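Local coordinates for protein glutathione S-transferase 2 (Heligmosomoides polygyrus, PDB 1TW9) that probably catalyses the conjugation of glutathione to electrophilic substrates, as a dimeric glutathione transferase of the sigma family, at residues C68-L71 / A72-G76; A14-C17 / A18-V21. All coordinates share one frame; numbering follows the deposited sequence.

Contact 1: C68-L71 / A72-G76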
ATOM      1  N   CYS A  68       6.265   2.597  -6.915  1.00 30.27           N
ATOM      2  CA  CYS A  68       7.543   2.006  -6.459  1.00 30.55           C
ATOM      3  C   CYS A  68       7.483   0.500  -6.636  1.00 30.49           C
ATOM      4  O   CYS A  68       8.404  -0.070  -7.115  1.00 30.86           O
ATOM      5  CB  CYS A  68       7.765   2.325  -4.990  1.00 32.65           C
ATOM      6  SG  CYS A  68       8.242   4.031  -4.880  1.00 38.30           S
ATOM      7  N   ARG A  69       6.384  -0.131  -6.208  1.00 30.95           N
ATOM      8  CA  ARG A  69       6.261  -1.602  -6.299  1.00 31.32           C
ATOM      9  C   ARG A  69       6.279  -2.024  -7.744  1.00 29.94           C
ATOM     10  O   ARG A  69       6.981  -2.935  -8.106  1.00 31.53           O
ATOM     11  CB  ARG A  69       5.027  -2.062  -5.625  1.00 30.26           C
ATOM     12  CG  ARG A  69       4.806  -3.539  -5.616  1.00 31.60           C
ATOM     13  CD  ARG A  69       3.507  -4.025  -5.015  1.00 31.97           C
ATOM     14  NE  ARG A  69       3.274  -3.488  -3.702  1.00 32.65           N
ATOM     15  CZ  ARG A  69       2.588  -2.391  -3.404  1.00 30.20           C
ATOM     16  NH1 ARG A  69       1.862  -1.730  -4.319  1.00 32.54           N
ATOM     17  NH2 ARG A  69       2.538  -2.014  -2.126  1.00 32.06           N
ATOM     18  N   TYR A  70       5.585  -1.301  -8.590  1.00 30.71           N
ATOM     19  CA  TYR A  70       5.596  -1.584 -10.024  1.00 30.03           C
ATOM     20  C   TYR A  70       7.022  -1.543 -10.637  1.00 30.40           C
ATOM     21  O   TYR A  70       7.454  -2.459 -11.315  1.00 30.94           O
ATOM     22  CB  TYR A  70       4.665  -0.615 -10.761  1.00 29.42           C
ATOM     23  CG  TYR A  70       4.821  -0.681 -12.272  1.00 29.65           C
ATOM     24  CD1 TYR A  70       4.219  -1.728 -12.996  1.00 30.08           C
ATOM     25  CD2 TYR A  70       5.557   0.241 -12.990  1.00 33.98           C
ATOM     26  CE1 TYR A  70       4.408  -1.876 -14.282  1.00 31.40           C
ATOM     27  CE2 TYR A  70       5.696   0.089 -14.279  1.00 33.25           C
ATOM     28  CZ  TYR A  70       5.084  -0.906 -14.952  1.00 29.54           C
ATOM     29  OH  TYR A  70       5.342  -0.974 -16.334  1.00 33.50           O
ATOM     30  N   LEU A  71       7.705  -0.422 -10.412  1.00 30.01           N
ATOM     31  CA  LEU A  71       9.073  -0.227 -10.865  1.00 30.42           C
ATOM     32  C   LEU A  71       9.963  -1.256 -10.277  1.00 29.36           C
ATOM     33  O   LEU A  71      10.753  -1.873 -10.967  1.00 30.37           O
ATOM     34  CB  LEU A  71       9.533   1.158 -10.504  1.00 30.91           C
ATOM     35  CG  LEU A  71       8.893   2.271 -11.278  1.00 30.41           C
ATOM     36  CD1 LEU A  71       9.354   3.622 -10.723  1.00 33.63           C
ATOM     37  CD2 LEU A  71       9.044   2.143 -12.831  1.00 31.43           C
ATOM     38  N   ALA A  72       9.781  -1.540  -8.988  1.00 29.71           N
ATOM     39  CA  ALA A  72      10.624  -2.561  -8.315  1.00 31.27           C
ATOM     40  C   ALA A  72      10.467  -3.982  -8.851  1.00 31.28           C
ATOM     41  O   ALA A  72      11.418  -4.647  -9.105  1.00 32.09           O
ATOM     42  CB  ALA A  72      10.413  -2.541  -6.834  1.00 31.73           C
ATOM     43  N   LYS A  73       9.255  -4.350  -9.227  1.00 30.18           N
ATOM     44  CA  LYS A  73       9.002  -5.635  -9.839  1.00 29.70           C
ATOM     45  C   LYS A  73       9.579  -5.662 -11.267  1.00 30.94           C
ATOM     46  O   LYS A  73      10.043  -6.720 -11.731  1.00 31.05           O
ATOM     47  CB  LYS A  73       7.545  -5.932  -9.820  1.00 32.94           C
ATOM     48  CG  LYS A  73       7.073  -6.282  -8.432  1.00 32.86           C
ATOM     49  CD  LYS A  73       5.522  -6.517  -8.305  1.00 35.45           C
ATOM     50  CE  LYS A  73       5.041  -7.134  -6.974  1.00 37.52           C
ATOM     51  NZ  LYS A  73       5.425  -8.603  -6.796  1.00 37.61           N
ATOM     52  N   THR A  74       9.447  -4.554 -11.956  1.00 29.98           N
ATOM     53  CA  THR A  74       9.971  -4.455 -13.298  1.00 30.26           C
ATOM     54  C   THR A  74      11.438  -4.773 -13.307  1.00 29.91           C
ATOM     55  O   THR A  74      11.979  -5.437 -14.218  1.00 30.22           O
ATOM     56  CB  THR A  74       9.695  -3.060 -13.860  1.00 32.25           C
ATOM     57  OG1 THR A  74       8.298  -2.875 -14.009  1.00 34.16           O
ATOM     58  CG2 THR A  74      10.255  -2.865 -15.247  1.00 34.78           C
ATOM     59  N   PHE A  75      12.151  -4.220 -12.321  1.00 28.29           N
ATOM     60  CA  PHE A  75      13.632  -4.198 -12.327  1.00 29.48           C
ATOM     61  C   PHE A  75      14.297  -5.199 -11.411  1.00 30.45           C
ATOM     62  O   PHE A  75      15.538  -5.326 -11.399  1.00 31.41           O
ATOM     63  CB  PHE A  75      14.143  -2.750 -12.069  1.00 30.72           C
ATOM     64  CG  PHE A  75      13.713  -1.793 -13.108  1.00 33.97           C
ATOM     65  CD1 PHE A  75      12.978  -0.687 -12.793  1.00 37.79           C
ATOM     66  CD2 PHE A  75      14.020  -2.053 -14.414  1.00 35.85           C
ATOM     67  CE1 PHE A  75      12.605   0.193 -13.807  1.00 36.90           C
ATOM     68  CE2 PHE A  75      13.642  -1.205 -15.384  1.00 38.24           C
ATOM     69  CZ  PHE A  75      12.880  -0.138 -15.083  1.00 35.14           C
ATOM     70  N   GLY A  76      13.506  -5.912 -10.611  1.00 31.04           N
ATOM     71  CA  GLY A  76      14.046  -7.003  -9.802  1.00 29.78           C
ATOM     72  C   GLY A  76      14.344  -6.654  -8.341  1.00 30.07           C
ATOM     73  O   GLY A  76      15.215  -7.279  -7.746  1.00 29.81           O
TER

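Contact 2: A14-C17 / A18-V21. Unlike the reference sequence in segment 18-21: Val21 (reference Ile).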
ATOM      1  N   ALA A  14       7.282  12.214  -1.727  1.00 32.83           N
ATOM      2  CA  ALA A  14       6.653  11.011  -2.222  1.00 33.60           C
ATOM      3  C   ALA A  14       7.170  10.486  -3.525  1.00 32.68           C
ATOM      4  O   ALA A  14       6.817   9.383  -3.908  1.00 33.81           O
ATOM      5  CB  ALA A  14       5.129  11.237  -2.316  1.00 34.70           C
ATOM      6  N   GLY A  15       7.993  11.275  -4.230  1.00 32.78           N
ATOM      7  CA  GLY A  15       8.545  10.885  -5.528  1.00 32.92           C
ATOM      8  C   GLY A  15       9.885  10.147  -5.424  1.00 32.28           C
ATOM      9  O   GLY A  15      10.268   9.409  -6.300  1.00 33.92           O
ATOM     10  N   GLU A  16      10.568  10.288  -4.289  1.00 32.64           N
ATOM     11  CA  GLU A  16      11.963   9.910  -4.193  1.00 30.59           C
ATOM     12  C   GLU A  16      12.197   8.403  -4.285  1.00 32.10           C
ATOM     13  O   GLU A  16      13.173   7.996  -4.862  1.00 32.58           O
ATOM     14  CB  GLU A  16      12.570  10.446  -2.935  1.00 31.77           C
ATOM     15  CG  GLU A  16      14.080  10.311  -2.800  1.00 29.97           C
ATOM     16  CD  GLU A  16      14.899  11.043  -3.824  1.00 31.84           C
ATOM     17  OE1 GLU A  16      14.369  11.875  -4.584  1.00 34.06           O
ATOM     18  OE2 GLU A  16      16.127  10.805  -3.841  1.00 31.82           O
ATOM     19  N   CYS A  17      11.333   7.592  -3.692  1.00 31.75           N
ATOM     20  CA  CYS A  17      11.595   6.127  -3.724  1.00 33.73           C
ATOM     21  C   CYS A  17      11.581   5.676  -5.174  1.00 34.67           C
ATOM     22  O   CYS A  17      12.532   5.031  -5.658  1.00 32.71           O
ATOM     23  CB  CYS A  17      10.614   5.453  -2.776  1.00 34.16           C
ATOM     24  SG  CYS A  17      10.884   3.677  -2.703  1.00 36.40           S
ATOM     25  N   ALA A  18      10.601   6.155  -5.932  1.00 33.09           N
ATOM     26  CA  ALA A  18      10.586   5.855  -7.361  1.00 31.63           C
ATOM     27  C   ALA A  18      11.915   6.245  -8.057  1.00 32.64           C
ATOM     28  O   ALA A  18      12.480   5.472  -8.890  1.00 31.30           O
ATOM     29  CB  ALA A  18       9.383   6.429  -7.983  1.00 33.49           C
ATOM     30  N   ARG A  19      12.387   7.477  -7.806  1.00 30.85           N
ATOM     31  CA  ARG A  19      13.629   7.977  -8.384  1.00 30.68           C
ATOM     32  C   ARG A  19      14.764   7.107  -8.014  1.00 30.06           C
ATOM     33  O   ARG A  19      15.670   6.829  -8.812  1.00 32.39           O
ATOM     34  CB  ARG A  19      13.887   9.424  -7.945  1.00 30.23           C
ATOM     35  CG  ARG A  19      12.820  10.409  -8.387  1.00 27.82           C
ATOM     36  CD  ARG A  19      13.360  11.822  -8.148  1.00 30.83           C
ATOM     37  NE  ARG A  19      12.333  12.865  -8.355  1.00 31.96           N
ATOM     38  CZ  ARG A  19      11.733  13.511  -7.368  1.00 34.51           C
ATOM     39  NH1 ARG A  19      12.025  13.234  -6.096  1.00 31.72           N
ATOM     40  NH2 ARG A  19      10.888  14.471  -7.666  1.00 32.13           N
ATOM     41  N   GLN A  20      14.756   6.617  -6.769  1.00 30.38           N
ATOM     42  CA  GLN A  20      15.829   5.742  -6.359  1.00 29.97           C
ATOM     43  C   GLN A  20      15.752   4.300  -6.973  1.00 31.45           C
ATOM     44  O   GLN A  20      16.775   3.684  -7.204  1.00 31.31           O
ATOM     45  CB  GLN A  20      15.978   5.732  -4.887  1.00 31.68           C
ATOM     46  CG  GLN A  20      16.392   7.072  -4.352  1.00 28.38           C
ATOM     47  CD  GLN A  20      16.719   7.094  -2.921  1.00 32.45           C
ATOM     48  OE1 GLN A  20      16.852   6.018  -2.308  1.00 32.53           O
ATOM     49  NE2 GLN A  20      16.850   8.280  -2.359  1.00 30.88           N
ATOM     50  N   VAL A  21      14.544   3.807  -7.249  1.00 30.55           N
ATOM     51  CA  VAL A  21      14.397   2.547  -7.983  1.00 29.66           C
ATOM     52  C   VAL A  21      14.999   2.705  -9.376  1.00 30.07           C
ATOM     53  O   VAL A  21      15.735   1.882  -9.847  1.00 30.49           O
ATOM     54  CB  VAL A  21      12.949   2.087  -8.016  1.00 29.89           C
ATOM     55  CG1 VAL A  21      12.795   0.897  -8.920  1.00 31.48           C
ATOM     56  CG2 VAL A  21      12.525   1.689  -6.543  1.00 30.99           C
TER
HETATM   57  O   HOH W   1       8.071   7.179  -4.333  1.00 33.33           O

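Contact 1: C68-L71 / A72-G76
Tyr70 O takes two hydrogen bonds from Thr74. Thr74 N gives one to Tyr70 O, at 3.0 Å. The hydroxyl gives the other, with Thr74 OG1 2.9 Å from Tyr70 O and 37° out of the carbonyl plane. The two donors come from opposite faces of that plane. Thr74 holds OG1 beside its own backbone N (chi1 -66°), which turns the hydroxyl back along the helix. OG1 also sits over one face of the Tyr70 ring, offset toward the rim, 3.9 Å from Tyr70 CZ. Ala72 N, Lys73 N and Phe75 N bond to the carbonyls four residues before them. These are the last turns of helix 64-75 in the thioredoxin-like N-terminal domain. The helix ends with Phe75; Gly76 then leaves it with positive phi. Arg69 and Lys73 run side by side, with Arg69 CG 3.9 Å from Lys73 CE. Their charged ends part: Arg69 forms salt bridges with Asp89 of its own chain and with Asp89 of the second subunit, and Lys73 NZ bonds to Ser85. Leu71 and Phe75 also point the same way, and Leu71 CD2 lies 4.2 Å from Phe75 CE1. The Tyr70 ring meets Phe83 of the second subunit edge-to-face.

Contact 2: A14-C17 / A18-V21
Arg19 N bonds to Gly15 O at 3.2 Å, and Gln20 N and Val21 N bond likewise to Glu16 O and Cys17 O. Residues 16-21 lie in the early part of helix 16-24, with Ala14 and Gly15 leading in. A water donates a hydrogen bond to Ala14 O and accepts one from Ala18 N. The Glu16 carboxylate is shared between two side chains. Its chain bends at chi2 (62°), bringing the carboxylate round to face Arg19 and Gln20. Arg19 NH1 meets Glu16 OE1 at 3.1 Å in a salt bridge, with OE1 15° out of the guanidinium plane. Gln20 NE2 reaches the anti lone pair of Glu16 OE2 at 3.0 Å, nearly straight, with the amide and carboxylate planes perpendicular. Glu16 OE2 also accepts a hydrogen bond from Trp197 NE1 and forms a salt bridge with Arg201. Arg19 NH1 also bonds to Gly11 O, and Gln20 NE2 to Glu162. With an alanine at Glu16, Arg19 NH1 and Arg201 would probably lose this carboxylate, and the Gln20 amide one of its acceptors. Arg19 NE pairs with Asp31 on strand 30-34. The helix belongs to the beta-alpha-beta unit of strands 4-9 and 30-34. Cys17 and Val21 pack on helices 64-75 and 155-170, and Gln20 lies against helix 192-200.

In the fold
Contacts 1 and 2 lie on two helices of the N-terminal domain, 64-75 and 16-24, with their centres about 11 Å apart. They touch directly. Cys68 SG of contact 1 lies 3.4 Å from Cys17 SG of contact 2, as packing. Leu71 CB sits 3.6 Å from Val21 CG1. Trp155 of helix 155-170 touches both contacts, through Cys68, Arg69 and Ala72 in one and Val21 in the other. Contact 1 continues outward to the second subunit, whereas contact 2 is buried within its own chain. Beside contact 2, Ala14 N bonds to Tyr8 OH; in sigma-class relatives a tyrosine at the end of the first strand activates glutathione.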